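Local coordinates for protein peptidoglycan glycosyltransferase (Eggerthella lenta, PDB 4MNR) that belongs to the penicillin-binding protein family and carries a transpeptidase domain of the beta-lactamase clan, here represented by its D,D-transpeptidase fragment, at residues 213-218 with 245-250; 218-223 with 293-298. All coordinates share one frame; numbering follows the deposited sequence.

Contact 1 of 2, residues 213-218 with 245-250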
HETATM    1  N   MSE A 213      28.882  -4.687   6.305  1.00 16.91           N
HETATM    2  CA  MSE A 213      29.936  -4.372   5.354  1.00 20.11           C
HETATM    3  C   MSE A 213      29.987  -2.890   5.059  1.00 17.61           C
HETATM    4  O   MSE A 213      28.982  -2.182   5.162  1.00 20.01           O
HETATM    5  CB  MSE A 213      29.793  -5.163   4.062  1.00 24.25           C
HETATM    6  CG  MSE A 213      28.709  -4.664   3.178  1.00 23.25           C
HETATM    7 SE   MSE A 213      28.564  -5.838   1.654  0.54 22.64          SE
HETATM    8  CE  MSE A 213      30.091  -5.282   0.633  1.00 23.74           C
ATOM      9  N   GLU A 214      31.170  -2.420   4.704  1.00 16.45           N
ATOM     10  CA  GLU A 214      31.312  -1.028   4.328  1.00 17.65           C
ATOM     11  C   GLU A 214      30.985  -0.846   2.852  1.00 19.12           C
ATOM     12  O   GLU A 214      31.549  -1.514   1.979  1.00 17.58           O
ATOM     13  CB  GLU A 214      32.709  -0.497   4.657  1.00 20.90           C
ATOM     14  CG  GLU A 214      32.929   0.944   4.224  1.00 25.59           C
ATOM     15  CD  GLU A 214      33.434   1.036   2.806  1.00 38.19           C
ATOM     16  OE1 GLU A 214      34.285   0.195   2.439  1.00 45.57           O
ATOM     17  OE2 GLU A 214      32.968   1.929   2.063  1.00 39.75           O
ATOM     18  N   ILE A 215      30.044   0.052   2.581  1.00 15.69           N
ATOM     19  CA  ILE A 215      29.758   0.467   1.217  1.00 14.57           C
ATOM     20  C   ILE A 215      29.702   1.984   1.239  1.00 17.29           C
ATOM     21  O   ILE A 215      28.984   2.568   2.046  1.00 17.20           O
ATOM     22  CB  ILE A 215      28.408  -0.093   0.698  1.00 16.23           C
ATOM     23  CG1 ILE A 215      28.417  -1.631   0.689  1.00 17.54           C
ATOM     24  CG2 ILE A 215      28.112   0.465  -0.694  1.00 16.25           C
ATOM     25  CD1 ILE A 215      27.062  -2.279   0.290  1.00 16.53           C
ATOM     26  N   GLY A 216      30.492   2.625   0.387  1.00 19.07           N
ATOM     27  CA  GLY A 216      30.533   4.080   0.337  1.00 20.06           C
ATOM     28  C   GLY A 216      30.898   4.760   1.651  1.00 22.21           C
ATOM     29  O   GLY A 216      30.301   5.776   2.019  1.00 24.53           O
ATOM     30  N   ASN A 217      31.854   4.186   2.374  1.00 21.42           N
ATOM     31  CA  ASN A 217      32.399   4.812   3.586  1.00 21.99           C
ATOM     32  C   ASN A 217      31.474   4.863   4.803  1.00 21.02           C
ATOM     33  O   ASN A 217      31.754   5.568   5.769  1.00 23.38           O
ATOM     34  CB  ASN A 217      32.948   6.203   3.259  1.00 25.79           C
ATOM     35  CG  ASN A 217      33.795   6.194   2.010  1.00 30.73           C
ATOM     36  OD1 ASN A 217      34.706   5.375   1.881  1.00 31.95           O
ATOM     37  ND2 ASN A 217      33.476   7.075   1.065  1.00 28.88           N
ATOM     38  N   ALA A 218      30.372   4.117   4.753  1.00 16.36           N
ATOM     39  CA  ALA A 218      29.605   3.856   5.955  1.00 17.36           C
ATOM     40  C   ALA A 218      29.080   2.419   5.843  1.00 20.50           C
ATOM     41  O   ALA A 218      29.391   1.726   4.889  1.00 21.87           O
ATOM     42  CB  ALA A 218      28.466   4.850   6.103  1.00 21.60           C
ATOM     43  N   PHE A 245      21.418  -7.042  -1.126  1.00 11.36           N
ATOM     44  CA  PHE A 245      20.703  -6.050  -1.936  1.00 10.47           C
ATOM     45  C   PHE A 245      21.473  -4.733  -2.085  1.00 10.49           C
ATOM     46  O   PHE A 245      21.389  -4.079  -3.130  1.00 10.20           O
ATOM     47  CB  PHE A 245      19.250  -5.880  -1.470  1.00 10.24           C
ATOM     48  CG  PHE A 245      18.344  -6.914  -2.048  1.00  8.07           C
ATOM     49  CD1 PHE A 245      18.278  -8.182  -1.488  1.00 10.26           C
ATOM     50  CD2 PHE A 245      17.624  -6.656  -3.206  1.00  9.96           C
ATOM     51  CE1 PHE A 245      17.474  -9.158  -2.056  1.00 11.80           C
ATOM     52  CE2 PHE A 245      16.807  -7.630  -3.784  1.00 10.75           C
ATOM     53  CZ  PHE A 245      16.734  -8.885  -3.202  1.00 11.93           C
ATOM     54  N   GLY A 246      22.264  -4.381  -1.073  1.00  9.77           N
ATOM     55  CA  GLY A 246      23.106  -3.207  -1.160  1.00 11.26           C
ATOM     56  C   GLY A 246      24.121  -3.351  -2.278  1.00 14.68           C
ATOM     57  O   GLY A 246      24.309  -2.448  -3.092  1.00 14.00           O
ATOM     58  N   GLN A 247      24.771  -4.508  -2.324  1.00 12.81           N
ATOM     59  CA  GLN A 247      25.745  -4.785  -3.372  1.00 13.05           C
ATOM     60  C   GLN A 247      25.084  -4.810  -4.740  1.00 12.89           C
ATOM     61  O   GLN A 247      25.671  -4.357  -5.721  1.00 12.57           O
ATOM     62  CB  GLN A 247      26.438  -6.117  -3.110  1.00 14.04           C
ATOM     63  CG  GLN A 247      27.320  -6.100  -1.867  1.00 12.78           C
ATOM     64  CD  GLN A 247      27.889  -7.471  -1.583  1.00 15.44           C
ATOM     65  OE1 GLN A 247      28.955  -7.826  -2.094  1.00 20.71           O
ATOM     66  NE2 GLN A 247      27.162  -8.265  -0.792  1.00 13.79           N
ATOM     67  N   LEU A 248      23.877  -5.371  -4.806  1.00 10.62           N
ATOM     68  CA  LEU A 248      23.140  -5.428  -6.058  1.00  9.69           C
ATOM     69  C   LEU A 248      22.808  -4.013  -6.546  1.00 13.17           C
ATOM     70  O   LEU A 248      22.932  -3.722  -7.725  1.00 13.50           O
ATOM     71  CB  LEU A 248      21.882  -6.304  -5.900  1.00 10.36           C
ATOM     72  CG  LEU A 248      20.940  -6.356  -7.101  1.00 12.47           C
ATOM     73  CD1 LEU A 248      21.637  -6.956  -8.334  1.00 14.08           C
ATOM     74  CD2 LEU A 248      19.678  -7.151  -6.722  1.00 12.57           C
ATOM     75  N   GLY A 249      22.423  -3.129  -5.628  1.00 12.93           N
ATOM     76  CA  GLY A 249      22.189  -1.730  -5.954  1.00 12.66           C
ATOM     77  C   GLY A 249      23.405  -1.042  -6.559  1.00 13.16           C
ATOM     78  O   GLY A 249      23.294  -0.351  -7.573  1.00 13.21           O
ATOM     79  N   VAL A 250      24.565  -1.226  -5.937  1.00 14.05           N
ATOM     80  CA  VAL A 250      25.796  -0.641  -6.455  1.00 14.46           C
ATOM     81  C   VAL A 250      26.124  -1.236  -7.822  1.00 12.75           C
ATOM     82  O   VAL A 250      26.584  -0.534  -8.723  1.00 18.36           O
ATOM     83  CB  VAL A 250      26.968  -0.862  -5.480  1.00 14.84           C
ATOM     84  CG1 VAL A 250      28.308  -0.558  -6.154  1.00 17.63           C
ATOM     85  CG2 VAL A 250      26.776  -0.017  -4.229  1.00 17.03           C
TER

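Contact 2 of 2, residues 218-223 with 293-298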
ATOM      1  N   ALA A 218      30.372   4.117   4.753  1.00 16.36           N
ATOM      2  CA  ALA A 218      29.605   3.856   5.955  1.00 17.36           C
ATOM      3  C   ALA A 218      29.080   2.419   5.843  1.00 20.50           C
ATOM      4  O   ALA A 218      29.391   1.726   4.889  1.00 21.87           O
ATOM      5  CB  ALA A 218      28.466   4.850   6.103  1.00 21.60           C
ATOM      6  N   THR A 219      28.281   1.995   6.810  1.00 19.19           N
ATOM      7  CA  THR A 219      27.930   0.582   6.968  1.00 18.40           C
ATOM      8  C   THR A 219      26.550   0.210   6.403  1.00 16.79           C
ATOM      9  O   THR A 219      25.587   0.959   6.540  1.00 17.29           O
ATOM     10  CB  THR A 219      27.978   0.221   8.467  1.00 20.00           C
ATOM     11  OG1 THR A 219      29.307   0.444   8.958  1.00 27.74           O
ATOM     12  CG2 THR A 219      27.604  -1.218   8.697  1.00 24.66           C
ATOM     13  N   VAL A 220      26.468  -0.951   5.754  1.00 12.87           N
ATOM     14  CA  VAL A 220      25.188  -1.576   5.442  1.00 12.03           C
ATOM     15  C   VAL A 220      25.181  -2.861   6.260  1.00 14.96           C
ATOM     16  O   VAL A 220      26.180  -3.582   6.296  1.00 14.70           O
ATOM     17  CB  VAL A 220      25.055  -1.920   3.943  1.00 13.59           C
ATOM     18  CG1 VAL A 220      23.738  -2.647   3.666  1.00 14.52           C
ATOM     19  CG2 VAL A 220      25.157  -0.664   3.104  1.00 14.63           C
ATOM     20  N   SER A 221      24.071  -3.142   6.934  0.61 15.36           N
ATOM     21  CA  SER A 221      24.019  -4.309   7.815  0.61 16.22           C
ATOM     22  C   SER A 221      22.764  -5.130   7.580  0.61 15.93           C
ATOM     23  O   SER A 221      21.690  -4.579   7.330  0.61 14.47           O
ATOM     24  CB  SER A 221      24.076  -3.890   9.290  0.61 18.21           C
ATOM     25  OG  SER A 221      25.290  -3.235   9.619  0.61 19.14           O
ATOM     26  N   ASN A 222      22.906  -6.450   7.656  1.00 14.35           N
ATOM     27  CA  ASN A 222      21.752  -7.334   7.655  1.00 15.46           C
ATOM     28  C   ASN A 222      20.981  -7.111   8.935  1.00 16.23           C
ATOM     29  O   ASN A 222      21.533  -6.610   9.926  1.00 16.86           O
ATOM     30  CB  ASN A 222      22.188  -8.799   7.587  1.00 14.57           C
ATOM     31  CG  ASN A 222      22.484  -9.260   6.166  1.00 14.39           C
ATOM     32  OD1 ASN A 222      22.085  -8.621   5.201  1.00 16.44           O
ATOM     33  ND2 ASN A 222      23.187 -10.375   6.039  1.00 12.76           N
ATOM     34  N   PHE A 223      19.701  -7.466   8.924  0.57 16.25           N
ATOM     35  CA  PHE A 223      18.897  -7.392  10.137  0.57 18.04           C
ATOM     36  C   PHE A 223      19.542  -8.260  11.212  0.57 21.75           C
ATOM     37  O   PHE A 223      19.954  -9.388  10.941  0.57 21.62           O
ATOM     38  CB  PHE A 223      17.457  -7.831   9.862  0.57 19.84           C
ATOM     39  CG  PHE A 223      16.757  -6.986   8.837  0.57 18.94           C
ATOM     40  CD1 PHE A 223      16.638  -5.620   9.016  0.57 17.85           C
ATOM     41  CD2 PHE A 223      16.207  -7.557   7.701  0.57 18.88           C
ATOM     42  CE1 PHE A 223      15.995  -4.834   8.070  0.57 17.66           C
ATOM     43  CE2 PHE A 223      15.560  -6.783   6.757  0.57 18.06           C
ATOM     44  CZ  PHE A 223      15.450  -5.417   6.945  0.57 19.70           C
ATOM     45  N   GLU A 293      24.149   5.660   0.072  1.00 11.38           N
ATOM     46  CA  GLU A 293      22.735   5.966  -0.112  1.00 12.11           C
ATOM     47  C   GLU A 293      22.109   5.042  -1.160  1.00 12.17           C
ATOM     48  O   GLU A 293      20.966   4.597  -1.014  1.00 11.89           O
ATOM     49  CB  GLU A 293      22.523   7.442  -0.495  1.00 12.78           C
ATOM     50  CG  GLU A 293      21.043   7.843  -0.473  1.00 13.38           C
ATOM     51  CD  GLU A 293      20.787   9.297  -0.890  1.00 18.18           C
ATOM     52  OE1 GLU A 293      21.746  10.108  -0.897  1.00 21.60           O
ATOM     53  OE2 GLU A 293      19.616   9.628  -1.209  1.00 17.84           O
ATOM     54  N   LEU A 294      22.867   4.758  -2.219  1.00 10.83           N
ATOM     55  CA  LEU A 294      22.384   3.884  -3.293  1.00 10.53           C
ATOM     56  C   LEU A 294      22.149   2.464  -2.786  1.00  9.99           C
ATOM     57  O   LEU A 294      21.112   1.842  -3.058  1.00  9.57           O
ATOM     58  CB  LEU A 294      23.396   3.882  -4.446  1.00 11.00           C
ATOM     59  CG  LEU A 294      23.172   2.842  -5.555  1.00 11.88           C
ATOM     60  CD1 LEU A 294      21.798   2.988  -6.208  1.00 12.25           C
ATOM     61  CD2 LEU A 294      24.263   2.975  -6.611  1.00 14.96           C
ATOM     62  N   ALA A 295      23.109   1.960  -2.025  1.00 10.47           N
ATOM     63  CA  ALA A 295      23.010   0.615  -1.473  1.00  9.68           C
ATOM     64  C   ALA A 295      21.794   0.483  -0.560  1.00  9.25           C
ATOM     65  O   ALA A 295      21.024  -0.468  -0.674  1.00 10.41           O
ATOM     66  CB  ALA A 295      24.285   0.274  -0.708  1.00 12.42           C
ATOM     67  N   TRP A 296      21.613   1.445   0.340  1.00 10.54           N
ATOM     68  CA  TRP A 296      20.451   1.400   1.223  1.00  9.13           C
ATOM     69  C   TRP A 296      19.123   1.586   0.488  1.00  8.77           C
ATOM     70  O   TRP A 296      18.122   0.967   0.841  1.00 10.40           O
ATOM     71  CB  TRP A 296      20.595   2.435   2.343  1.00  9.78           C
ATOM     72  CG  TRP A 296      21.345   1.902   3.540  1.00 11.91           C
ATOM     73  CD1 TRP A 296      22.526   2.360   4.046  1.00 12.14           C
ATOM     74  CD2 TRP A 296      20.949   0.810   4.375  1.00 11.62           C
ATOM     75  NE1 TRP A 296      22.886   1.627   5.156  1.00 13.44           N
ATOM     76  CE2 TRP A 296      21.936   0.665   5.372  1.00 13.83           C
ATOM     77  CE3 TRP A 296      19.860  -0.065   4.371  1.00 12.08           C
ATOM     78  CZ2 TRP A 296      21.859  -0.316   6.359  1.00 16.11           C
ATOM     79  CZ3 TRP A 296      19.787  -1.044   5.353  1.00 13.86           C
ATOM     80  CH2 TRP A 296      20.783  -1.158   6.329  1.00 14.81           C
ATOM     81  N   ALA A 297      19.104   2.432  -0.534  1.00  9.00           N
ATOM     82  CA  ALA A 297      17.874   2.607  -1.310  1.00  8.80           C
ATOM     83  C   ALA A 297      17.464   1.290  -1.957  1.00  9.43           C
ATOM     84  O   ALA A 297      16.274   0.956  -2.021  1.00  9.35           O
ATOM     85  CB  ALA A 297      18.051   3.690  -2.378  1.00  9.89           C
ATOM     86  N   ALA A 298      18.450   0.535  -2.436  1.00 11.33           N
ATOM     87  CA  ALA A 298      18.155  -0.758  -3.061  1.00 12.73           C
ATOM     88  C   ALA A 298      17.533  -1.713  -2.059  1.00 11.82           C
ATOM     89  O   ALA A 298      16.771  -2.615  -2.430  1.00 10.35           O
ATOM     90  CB  ALA A 298      19.414  -1.368  -3.672  1.00 13.38           C
TER

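Contact 1 of 2, residues 213-218 with 245-250
I215 of the strand faces G246 of the helix across 8.0 Å between CA atoms, and the axes of strand 213-215 and helix 245-250 run nearly parallel, 23° apart. M213, a selenomethionine, and Q247 carry one half of the contact. The SE atom of M213 lies 3.7 Å from CD of Q247, and CE of M213 packs at 3.8 Å on CG of the same glutamine. The M213 chain leaves its backbone with CG between N and the carbonyl carbon (chi1 75°) and then bends at chi3, which brings the methyl against CG and CD of Q247. The amide end of Q247 is fixed from elsewhere: NE2 donates to S208 O and to T243 O. I215 makes the other half. I215 CD1 stands 4.0 Å from G246 C, where the helix offers backbone and no side chain. Its CG2 branch meets CG2 of V250 at 3.8 Å, so the two branches of the isoleucine reach successive turns of the helix. The chain then reverses in a type I' turn from I215 to A218; I215 N bonds to A218 O at 2.9 Å, while the turn bond from A218 N to I215 O is weak. This is strand-on-helix packing in the transpeptidase domain. The contact is mostly apolar, while the glutamine amide turns its hydrogens to backbone carbonyls; fit, more than polarity, joins hairpin and helix.

Contact 2 of 2, residues 218-223 with 293-298
T219 O takes two indole N-H groups, one from W296 and one from W292 a turn earlier in the helix. The W296 bond, from NE1 to T219 O, is 3.1 Å long and bent, with 148° at the hydrogen. The oxygen sits at the indole edge, but 18° out of the ring plane. The same indole lies against the strand backbone: its CZ2 is 3.7 Å from V220 CA, and CH2 is 3.7 Å from S221 O. V220 covers one ring face with both methyls. Its CG2 makes a CH-pi contact, 4.1 Å from the centroid of the five-membered ring, and CG1 lies over the rim of the ring, 4.0 Å from CZ2. With CG1 anti to the backbone N (chi1 177°), V220 places one methyl by the six-membered ring and the other by the pyrrole part. That second methyl, CG2, also touches A295 CB at 4.0 Å, so it meets both the indole and the helix that bears it. W292 packs edge-to-face on W296 and probably helps set its tilt. Strand 218-221 and helix 291-298 are thus joined within the transpeptidase domain by a tryptophan pair. Two donors on one carbonyl probably draw electron density toward that oxygen, and the V220 methyls on the ring face probably limit how far the W296 indole can turn toward the strand.

Contacts 1 and 2 have centres about 6 Å apart and form one cluster on the transpeptidase domain, well away from the centre of the chain. Strands 212-215 and 218-221 are the two arms of a single antiparallel hairpin. Contact 1 sets the first arm on helix 242-263; contact 2 sets the second on helix 291-298. Along the chain the segments alternate: both arms, then one helix, then the other. M213 O and V220 N, 2.9 Å apart, probably form one of the hydrogen bonds between the arms. The helices also touch, with G249 CA 3.6 Å from A298 CB. Hairpin and helices therefore pack as one unit, and I215 also reaches A295.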